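Side-chain contacts in type IV pilin structural subunit (Pseudomonas aeruginosa, PDB 3JYZ), which probably assembles into type IV pili, the thin surface filaments that such bacteria use for attachment and twitching motility: residues A39-T42 and W43-S47; R100-L103 and A104-V107. All coordinates share one frame; numbering follows the deposited sequence. Where two conformers were deposited one is given.

Contact 1: residues A39-T42 and W43-S47; sequences ATTT and WNQQS
Thr41 holds its methyl CG2 trans to the backbone nitrogen (chi1 -65°), while Gln45 sets CG beside its own backbone nitrogen (chi1 -60°), laying the chain back over the preceding turn; extended beyond CG, it carries the amide along that methyl. This is an i to i+4 pair on helix 33-49, which sits between the N-terminal helix and the first sheet strand, in the αβ-loop region of type IV pilins. The contact is light, CG2 of Thr41 to OE1 of Gln45 at 3.7 Å, as suits two polar residues on the solvent side, and its exact placing is doubtful because Gln45 CG is modelled too close to Thr41 O. One and two residues earlier, the backbone ties are firmer: Asn44 N reaches Thr40 O at 3.0 Å, and Trp43 N to Ala39 O is 2.8 Å and nearly straight. Threonine suits these positions because its rotamer brings the hydroxyl back to the preceding turn, Thr40 OG1 bonding Leu36 O and Thr42 OG1 bonding Arg38 O. Trp43 turns inward, toward Met24 and Met62, its buried NE1 satisfied by Val60 O. Over one indole face comes Gln46, whose amide also bonds Gly51 O; its NE2 stands 3.2 Å above the ring plane, displaced toward the rim.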
loop_
_atom_site.group_PDB
_atom_site.type_symbol
_atom_site.label_atom_id
_atom_site.label_comp_id
_atom_site.label_asym_id
_atom_site.label_seq_id
_atom_site.Cartn_x
_atom_site.Cartn_y
_atom_site.Cartn_z
ATOM N N ALA A 39 5.431 14.632 1.087
ATOM C CA ALA A 39 5.745 13.366 0.434
ATOM C C ALA A 39 4.539 12.858 -0.360
ATOM O O ALA A 39 4.684 12.370 -1.478
ATOM C CB ALA A 39 6.188 12.335 1.470
ATOM N N THR A 40 3.354 12.981 0.227
ATOM C CA THR A 40 2.118 12.629 -0.461
ATOM C C THR A 40 1.981 13.412 -1.769
ATOM O O THR A 40 1.685 12.843 -2.821
ATOM C CB THR A 40 0.906 12.892 0.448
ATOM O OG1 THR A 40 1.009 12.058 1.612
ATOM C CG2 THR A 40 -0.411 12.603 -0.274
ATOM N N THR A 41 2.202 14.717 -1.710
ATOM C CA THR A 41 2.098 15.532 -2.911
ATOM C C THR A 41 3.141 15.147 -3.953
ATOM O O THR A 41 2.829 15.007 -5.135
ATOM C CB THR A 41 2.237 17.015 -2.550
ATOM O OG1 THR A 41 1.126 17.391 -1.731
ATOM C CG2 THR A 41 2.247 17.879 -3.804
ATOM N N THR A 42 4.383 14.973 -3.514
ATOM C CA THR A 42 5.474 14.618 -4.412
ATOM C C THR A 42 5.212 13.287 -5.105
ATOM O O THR A 42 5.318 13.177 -6.331
ATOM C CB THR A 42 6.798 14.525 -3.634
ATOM O OG1 THR A 42 7.070 15.799 -3.040
ATOM C CG2 THR A 42 7.946 14.125 -4.552
ATOM N N TRP A 43 4.861 12.271 -4.320
ATOM C CA TRP A 43 4.609 10.956 -4.891
ATOM C C TRP A 43 3.462 10.978 -5.905
ATOM O O TRP A 43 3.590 10.469 -7.027
ATOM C CB TRP A 43 4.299 9.909 -3.803
ATOM C CG TRP A 43 4.017 8.592 -4.441
ATOM C CD1 TRP A 43 2.796 8.074 -4.762
ATOM C CD2 TRP A 43 4.990 7.658 -4.905
ATOM N NE1 TRP A 43 2.955 6.855 -5.388
ATOM C CE2 TRP A 43 4.291 6.582 -5.492
ATOM C CE3 TRP A 43 6.389 7.628 -4.880
ATOM C CZ2 TRP A 43 4.950 5.479 -6.039
ATOM C CZ3 TRP A 43 7.041 6.535 -5.428
ATOM C CH2 TRP A 43 6.319 5.474 -6.002
ATOM N N ASN A 44 2.335 11.554 -5.500
ATOM C CA ASN A 44 1.115 11.485 -6.305
ATOM C C ASN A 44 1.237 12.220 -7.635
ATOM O O ASN A 44 0.514 11.900 -8.572
ATOM C CB ASN A 44 -0.101 11.993 -5.519
ATOM C CG ASN A 44 -0.557 11.018 -4.444
ATOM O OD1 ASN A 44 -1.352 11.371 -3.564
ATOM N ND2 ASN A 44 -0.070 9.796 -4.517
ATOM N N GLN A 45 2.173 13.166 -7.732
ATOM C CA GLN A 45 2.335 13.945 -8.961
ATOM C C GLN A 45 3.013 13.152 -10.062
ATOM O O GLN A 45 2.865 13.468 -11.238
ATOM C CB GLN A 45 3.087 15.251 -8.680
ATOM C CG GLN A 45 2.318 16.089 -7.692
ATOM C CD GLN A 45 2.752 17.532 -7.602
ATOM O OE1 GLN A 45 1.908 18.429 -7.483
ATOM N NE2 GLN A 45 4.061 17.771 -7.628
ATOM N N GLN A 46 3.727 12.120 -9.655
ATOM C CA GLN A 46 4.437 11.239 -10.589
ATOM C C GLN A 46 3.503 10.566 -11.561
ATOM O O GLN A 46 2.379 10.455 -11.282
ATOM C CB GLN A 46 5.230 10.180 -9.805
ATOM C CG GLN A 46 6.279 10.766 -8.874
ATOM C CD GLN A 46 6.936 9.756 -7.989
ATOM O OE1 GLN A 46 7.865 10.067 -7.323
ATOM N NE2 GLN A 46 6.448 8.554 -7.999
ATOM N N SER A 47 4.047 10.131 -12.701
ATOM C CA SER A 47 3.315 9.261 -13.619
ATOM C C SER A 47 1.943 9.825 -13.961
ATOM O O SER A 47 0.930 9.125 -13.884
ATOM C CB SER A 47 3.178 7.856 -13.021
ATOM O OG SER A 47 2.945 6.905 -14.045
#

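Contact 2: residues R100-L103 and A104-V107; sequences RTAL and ATAV
Leu103 and Val107 lie side by side, one helical turn apart, with CD1 of the leucine 3.6 Å from CG2 of the valine. They form the inward face of the first turn of helix 103-109, which follows directly on strand 100-102 of the antiparallel pilin sheet. Leu103 reaches this position with CG trans to its backbone nitrogen (chi1 -178°), and both residues rest on Ile94 of strand 87-95, where branched aliphatic side chains fill a buried seam well. A second patch brings Thr101 to the same turn: its OG1 faces the Thr105 side chain, 3.8 Å from CB, while its methyl CG2 comes up to Ala106 CB. Thr101 has two conformers, so the exact closeness of both approaches is doubtful. Alanine suits position 106 because the residue is buried and its small apolar side chain also touches Ile94.

Further out, the backbone sets these positions. On the strand side, backbone hydrogen bonds of Thr101 with Ile94 and of Leu103 with Pro92 hold the chain against its neighbour. Ala102 is the N-cap residue, and its carbonyl opens the helical ladder by accepting Ala106 N at 2.9 Å, with an N-H...O angle of 171°. The second rung of the helix is Val107 N to Leu103 O at 2.8 Å, and Val107 CG2 lies 3.2 Å from that same oxygen.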
loop_
_atom_site.group_PDB
_atom_site.type_symbol
_atom_site.label_atom_id
_atom_site.label_comp_id
_atom_site.label_asym_id
_atom_site.label_seq_id
_atom_site.Cartn_x
_atom_site.Cartn_y
_atom_site.Cartn_z
ATOM N N ARG A 100 2.794 -0.843 17.711
ATOM C CA ARG A 100 2.571 -0.201 16.416
ATOM C C ARG A 100 1.458 0.834 16.501
ATOM O O ARG A 100 0.403 0.584 17.077
ATOM C CB ARG A 100 2.207 -1.229 15.349
ATOM C CG ARG A 100 3.315 -2.178 14.985
ATOM C CD ARG A 100 2.877 -2.972 13.781
ATOM N NE ARG A 100 3.869 -3.905 13.264
ATOM C CZ ARG A 100 3.746 -5.226 13.322
ATOM N NH1 ARG A 100 2.691 -5.762 13.913
ATOM N NH2 ARG A 100 4.683 -6.004 12.794
ATOM N N THR A 101 1.698 1.993 15.894
ATOM C CA THR A 101 0.693 3.038 15.786
ATOM C C THR A 101 0.636 3.502 14.327
ATOM O O THR A 101 1.669 3.570 13.657
ATOM C CB THR A 101 1.025 4.219 16.727
ATOM O OG1 THR A 101 0.104 5.289 16.510
ATOM C CG2 THR A 101 2.404 4.725 16.467
ATOM N N ALA A 102 -0.565 3.794 13.832
ATOM C CA ALA A 102 -0.731 4.285 12.461
ATOM C C ALA A 102 0.263 5.408 12.170
ATOM O O ALA A 102 0.448 6.301 12.995
ATOM C CB ALA A 102 -2.153 4.775 12.235
ATOM N N LEU A 103 0.880 5.376 10.991
ATOM C CA LEU A 103 1.891 6.368 10.627
ATOM C C LEU A 103 1.471 7.807 10.915
ATOM O O LEU A 103 2.211 8.545 11.549
ATOM C CB LEU A 103 2.264 6.253 9.147
ATOM C CG LEU A 103 3.347 7.215 8.663
ATOM C CD1 LEU A 103 4.682 6.902 9.315
ATOM C CD2 LEU A 103 3.465 7.146 7.142
ATOM N N ALA A 104 0.297 8.205 10.434
ATOM C CA ALA A 104 -0.111 9.606 10.553
ATOM C C ALA A 104 -0.173 10.027 12.018
ATOM O O ALA A 104 0.210 11.136 12.369
ATOM C CB ALA A 104 -1.451 9.833 9.878
ATOM N N THR A 105 -0.666 9.138 12.866
ATOM C CA THR A 105 -0.777 9.435 14.287
ATOM C C THR A 105 0.601 9.524 14.923
ATOM O O THR A 105 0.905 10.445 15.679
ATOM C CB THR A 105 -1.603 8.349 14.966
ATOM O OG1 THR A 105 -2.886 8.308 14.345
ATOM C CG2 THR A 105 -1.767 8.635 16.458
ATOM N N ALA A 106 1.450 8.564 14.595
ATOM C CA ALA A 106 2.805 8.547 15.121
ATOM C C ALA A 106 3.621 9.771 14.709
ATOM O O ALA A 106 4.338 10.347 15.527
ATOM C CB ALA A 106 3.506 7.274 14.691
ATOM N N VAL A 107 3.475 10.109 13.498
ATOM C CA VAL A 107 4.249 11.255 13.027
ATOM C C VAL A 107 3.767 12.540 13.692
ATOM O O VAL A 107 4.578 13.403 14.027
ATOM C CB VAL A 107 4.265 11.403 11.488
ATOM C CG1 VAL A 107 4.987 12.687 11.076
ATOM C CG2 VAL A 107 4.873 10.178 10.822
#

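Overall arrangement
Both contacts pair residues about one helical turn apart, yet they belong to separate elements, with centres about 20 Å apart and nearest atoms about 8 Å apart. In contact 1, part of the longer helix 33-49 is wedged between the N-terminal helix and strand 57-62; its chemistry is mostly polar, with Thr41 and Gln45 at the surface and one large aromatic, Trp43, as the buried anchor. In contact 2 a strand ends and a short helix begins; the buried side chains there are aliphatic, those of Leu103, Ala106 and Val107, seated on strand 87-95, while Thr105 is exposed. Thus the two helices meet different strands of the same antiparallel sheet.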